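Local coordinates for protein putative cytochrome P450 YjiB (Bacillus subtilis subsp. subtilis, PDB 4RM4) that probably acts as a heme-dependent monooxygenase, using a bound heme iron to insert one atom of molecular oxygen into organic substrates, at residues A[278-283]-A[337-342]. Numbering follows the deposited sequence.
Sequences EALRFR and NPHIAF. With HEM (protoporphyrin IX containing Fe), chain B.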
loop_
_atom_site.group_PDB
_atom_site.type_symbol
_atom_site.label_atom_id
_atom_site.label_comp_id
_atom_site.label_asym_id
_atom_site.label_seq_id
_atom_site.Cartn_x
_atom_site.Cartn_y
_atom_site.Cartn_z
ATOM N N GLU A 278 -10.224 1.142 10.294
ATOM C CA GLU A 278 -9.681 2.126 11.237
ATOM C C GLU A 278 -8.143 2.141 11.220
ATOM O O GLU A 278 -7.522 3.191 11.402
ATOM C CB GLU A 278 -10.220 1.885 12.646
ATOM C CG GLU A 278 -9.813 2.915 13.675
ATOM C CD GLU A 278 -10.352 4.306 13.400
ATOM O OE1 GLU A 278 -10.659 4.628 12.222
ATOM O OE2 GLU A 278 -10.454 5.102 14.375
ATOM N N ALA A 279 -7.526 0.992 10.965
ATOM C CA ALA A 279 -6.072 0.959 10.855
ATOM C C ALA A 279 -5.631 1.720 9.601
ATOM O O ALA A 279 -4.627 2.439 9.614
ATOM C CB ALA A 279 -5.560 -0.478 10.842
ATOM N N LEU A 280 -6.386 1.567 8.520
ATOM C CA LEU A 280 -6.125 2.342 7.302
ATOM C C LEU A 280 -6.252 3.833 7.572
ATOM O O LEU A 280 -5.431 4.620 7.114
ATOM C CB LEU A 280 -7.070 1.935 6.174
ATOM C CG LEU A 280 -6.675 0.588 5.534
ATOM C CD1 LEU A 280 -7.883 -0.113 4.933
ATOM C CD2 LEU A 280 -5.554 0.749 4.521
ATOM N N ARG A 281 -7.289 4.223 8.308
ATOM C CA ARG A 281 -7.457 5.637 8.613
ATOM C C ARG A 281 -6.324 6.128 9.499
ATOM O O ARG A 281 -5.716 7.175 9.242
ATOM C CB ARG A 281 -8.795 5.929 9.313
ATOM C CG ARG A 281 -8.969 7.455 9.493
ATOM C CD ARG A 281 -10.072 7.832 10.488
ATOM N NE ARG A 281 -9.794 7.367 11.845
ATOM C CZ ARG A 281 -9.165 8.077 12.782
ATOM N NH1 ARG A 281 -8.996 7.572 13.999
ATOM N NH2 ARG A 281 -8.739 9.305 12.524
ATOM N N PHE A 282 -6.035 5.356 10.535
ATOM C CA PHE A 282 -5.174 5.826 11.627
ATOM C C PHE A 282 -3.689 5.826 11.270
ATOM O O PHE A 282 -2.956 6.724 11.692
ATOM C CB PHE A 282 -5.405 4.971 12.873
ATOM C CG PHE A 282 -5.026 5.647 14.166
ATOM C CD1 PHE A 282 -5.639 6.822 14.561
ATOM C CD2 PHE A 282 -4.078 5.081 15.002
ATOM C CE1 PHE A 282 -5.298 7.426 15.771
ATOM C CE2 PHE A 282 -3.741 5.677 16.211
ATOM C CZ PHE A 282 -4.345 6.850 16.587
ATOM N N ARG A 283 -3.256 4.819 10.510
ATOM C CA ARG A 283 -1.847 4.655 10.146
ATOM C C ARG A 283 -1.652 4.175 8.702
ATOM O O ARG A 283 -1.090 3.109 8.452
ATOM C CB ARG A 283 -1.122 3.723 11.133
ATOM C CG ARG A 283 -0.790 4.405 12.477
ATOM C CD ARG A 283 0.003 3.499 13.435
ATOM N NE ARG A 283 0.584 4.258 14.554
ATOM C CZ ARG A 283 0.138 4.226 15.809
ATOM N NH1 ARG A 283 -0.901 3.469 16.137
ATOM N NH2 ARG A 283 0.737 4.960 16.749
ATOM N N ASN A 337 -16.535 5.380 7.942
ATOM C CA ASN A 337 -15.113 5.677 8.016
ATOM C C ASN A 337 -14.547 5.988 6.635
ATOM O O ASN A 337 -13.910 5.138 6.021
ATOM C CB ASN A 337 -14.376 4.483 8.627
ATOM C CG ASN A 337 -12.997 4.856 9.144
ATOM O OD1 ASN A 337 -12.476 5.923 8.829
ATOM N ND2 ASN A 337 -12.412 3.983 9.947
ATOM N N PRO A 338 -14.785 7.214 6.144
ATOM C CA PRO A 338 -14.415 7.673 4.799
ATOM C C PRO A 338 -12.948 8.106 4.697
ATOM O O PRO A 338 -12.628 9.192 4.197
ATOM C CB PRO A 338 -15.336 8.877 4.595
ATOM C CG PRO A 338 -15.503 9.435 5.979
ATOM C CD PRO A 338 -15.436 8.274 6.928
ATOM N N HIS A 339 -12.050 7.251 5.162
ATOM C CA HIS A 339 -10.631 7.534 5.021
ATOM C C HIS A 339 -10.243 7.541 3.541
ATOM O O HIS A 339 -10.952 7.012 2.685
ATOM C CB HIS A 339 -9.796 6.507 5.782
ATOM C CG HIS A 339 -9.863 5.127 5.210
ATOM N ND1 HIS A 339 -9.205 4.766 4.049
ATOM C CD2 HIS A 339 -10.507 4.018 5.641
ATOM C CE1 HIS A 339 -9.450 3.494 3.788
ATOM N NE2 HIS A 339 -10.231 3.014 4.742
ATOM N N ILE A 340 -9.113 8.141 3.235
ATOM C CA ILE A 340 -8.634 8.082 1.871
ATOM C C ILE A 340 -7.294 7.357 1.781
ATOM O O ILE A 340 -6.441 7.699 0.985
ATOM C CB ILE A 340 -8.650 9.460 1.194
ATOM C CG1 ILE A 340 -8.214 10.567 2.152
ATOM C CG2 ILE A 340 -10.070 9.790 0.746
ATOM C CD1 ILE A 340 -8.448 11.952 1.566
ATOM N N ALA A 341 -7.145 6.303 2.577
ATOM C CA ALA A 341 -5.891 5.559 2.571
ATOM C C ALA A 341 -5.618 4.912 1.219
ATOM O O ALA A 341 -4.459 4.707 0.852
ATOM C CB ALA A 341 -5.893 4.520 3.654
ATOM N N PHE A 342 -6.686 4.602 0.479
ATOM C CA PHE A 342 -6.561 3.934 -0.818
ATOM C C PHE A 342 -6.713 4.941 -1.967
ATOM O O PHE A 342 -6.836 4.559 -3.141
ATOM C CB PHE A 342 -7.644 2.854 -0.957
ATOM C CG PHE A 342 -7.390 1.603 -0.154
ATOM C CD1 PHE A 342 -8.384 1.072 0.651
ATOM C CD2 PHE A 342 -6.185 0.931 -0.240
ATOM C CE1 PHE A 342 -8.180 -0.103 1.349
ATOM C CE2 PHE A 342 -5.964 -0.246 0.466
ATOM C CZ PHE A 342 -6.963 -0.762 1.266
HETATM C CHA HEM B . -3.219 2.762 -6.280
HETATM C CHB HEM B . -2.672 2.592 -1.477
HETATM C CHC HEM B . -2.162 -2.251 -1.691
HETATM C CHD HEM B . -2.201 -2.029 -6.531
HETATM C C1A HEM B . -3.158 3.142 -4.955
HETATM C C2A HEM B . -3.410 4.468 -4.427
HETATM C C3A HEM B . -3.260 4.423 -3.101
HETATM C C4A HEM B . -2.923 3.066 -2.738
HETATM C CMA HEM B . -3.418 5.608 -2.108
HETATM C CAA HEM B . -3.799 5.724 -5.246
HETATM C CBA HEM B . -2.574 6.343 -5.894
HETATM C CGA HEM B . -2.873 7.717 -6.449
HETATM O O1A HEM B . -1.904 8.352 -6.936
HETATM O O2A HEM B . -4.047 8.167 -6.401
HETATM C C1B HEM B . -2.526 1.269 -1.141
HETATM C C2B HEM B . -2.515 0.751 0.215
HETATM C C3B HEM B . -2.354 -0.578 0.149
HETATM C C4B HEM B . -2.287 -0.961 -1.242
HETATM C CMB HEM B . -2.651 1.623 1.481
HETATM C CAB HEM B . -2.300 -1.624 1.286
HETATM C CBB HEM B . -2.793 -1.341 2.493
HETATM C C1C HEM B . -2.162 -2.612 -3.012
HETATM C C2C HEM B . -2.102 -3.966 -3.530
HETATM C C3C HEM B . -2.115 -3.887 -4.867
HETATM C C4C HEM B . -2.185 -2.499 -5.234
HETATM C CMC HEM B . -2.047 -5.221 -2.634
HETATM C CAC HEM B . -2.057 -5.006 -5.935
HETATM C CBC HEM B . -1.731 -6.276 -5.678
HETATM C C1D HEM B . -2.449 -0.730 -6.913
HETATM C C2D HEM B . -2.489 -0.291 -8.278
HETATM C C3D HEM B . -2.809 1.208 -8.214
HETATM C C4D HEM B . -2.933 1.518 -6.803
HETATM C CMD HEM B . -2.264 -1.163 -9.528
HETATM C CAD HEM B . -2.978 2.169 -9.415
HETATM C CBD HEM B . -4.462 2.194 -9.789
HETATM C CGD HEM B . -4.701 3.202 -10.889
HETATM O O1D HEM B . -5.787 3.133 -11.528
HETATM O O2D HEM B . -3.792 4.040 -11.125
HETATM N NA HEM B . -2.856 2.317 -3.888
HETATM N NB HEM B . -2.374 0.189 -1.995
HETATM N NC HEM B . -2.208 -1.735 -4.079
HETATM N ND HEM B . -2.721 0.344 -6.084
HETATM FE FE HEM B . -2.695 0.272 -4.009
HETATM O O HOH W 1 -0.342 0.898 -3.879
#
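At the polar end, N337 ND2 donates to E278 OE1 over 2.9 Å in a bent bond, 137° at the hydrogen. The donor comes in on the anti side of that oxygen but tilted out of the carboxylate plane, with the amide and carboxylate planes steeply turned. From the opposite face of the carboxylate, R281 NE reaches the same OE1 nearly straight, at 2.9 Å, while R281 NH1 pairs with E278 OE2 in a salt bridge. This side-on grip belongs to the ExxR motif of the P450 K helix, here helix 272-282; R334, from the same loop as N337, also forms a salt bridge with OE2 and completes the E-R-R triad of the family. Replacing E278 with an alanine would probably leave both arginines without their shared counter-charge and free the amide of N337 to turn.

N337 OD1 lies near the guanidinium plane, but the nearest atom across the contact is aliphatic, R281 CD at 3.5 Å, and this buried oxygen has no hydrogen-bond partner in the model.

Further along, the contact turns apolar. L280 CB sits over one face of the H339 ring, offset toward its rim, 3.8 Å from the centroid. With chi1 at 67°, the imidazole swings back over its own chain, where ND1 accepts from A341 N in the ring plane at 3.0 Å; NE2 is hydrogen-bonded to E277 OE1, one residue before the helical segment. A341 CB packs against L280 CB at 3.8 Å. The leucine's CD2 lies over a face of the F342 ring, and its CD1 touches F342 CE1 at 3.6 Å. F342 CE2, in turn, comes to 3.6 Å from HEM C2B.

Charge and packing thus fasten the K helix to the loop entering the heme-binding segment, which probably steadies F342 beside C349, the likely axial ligand.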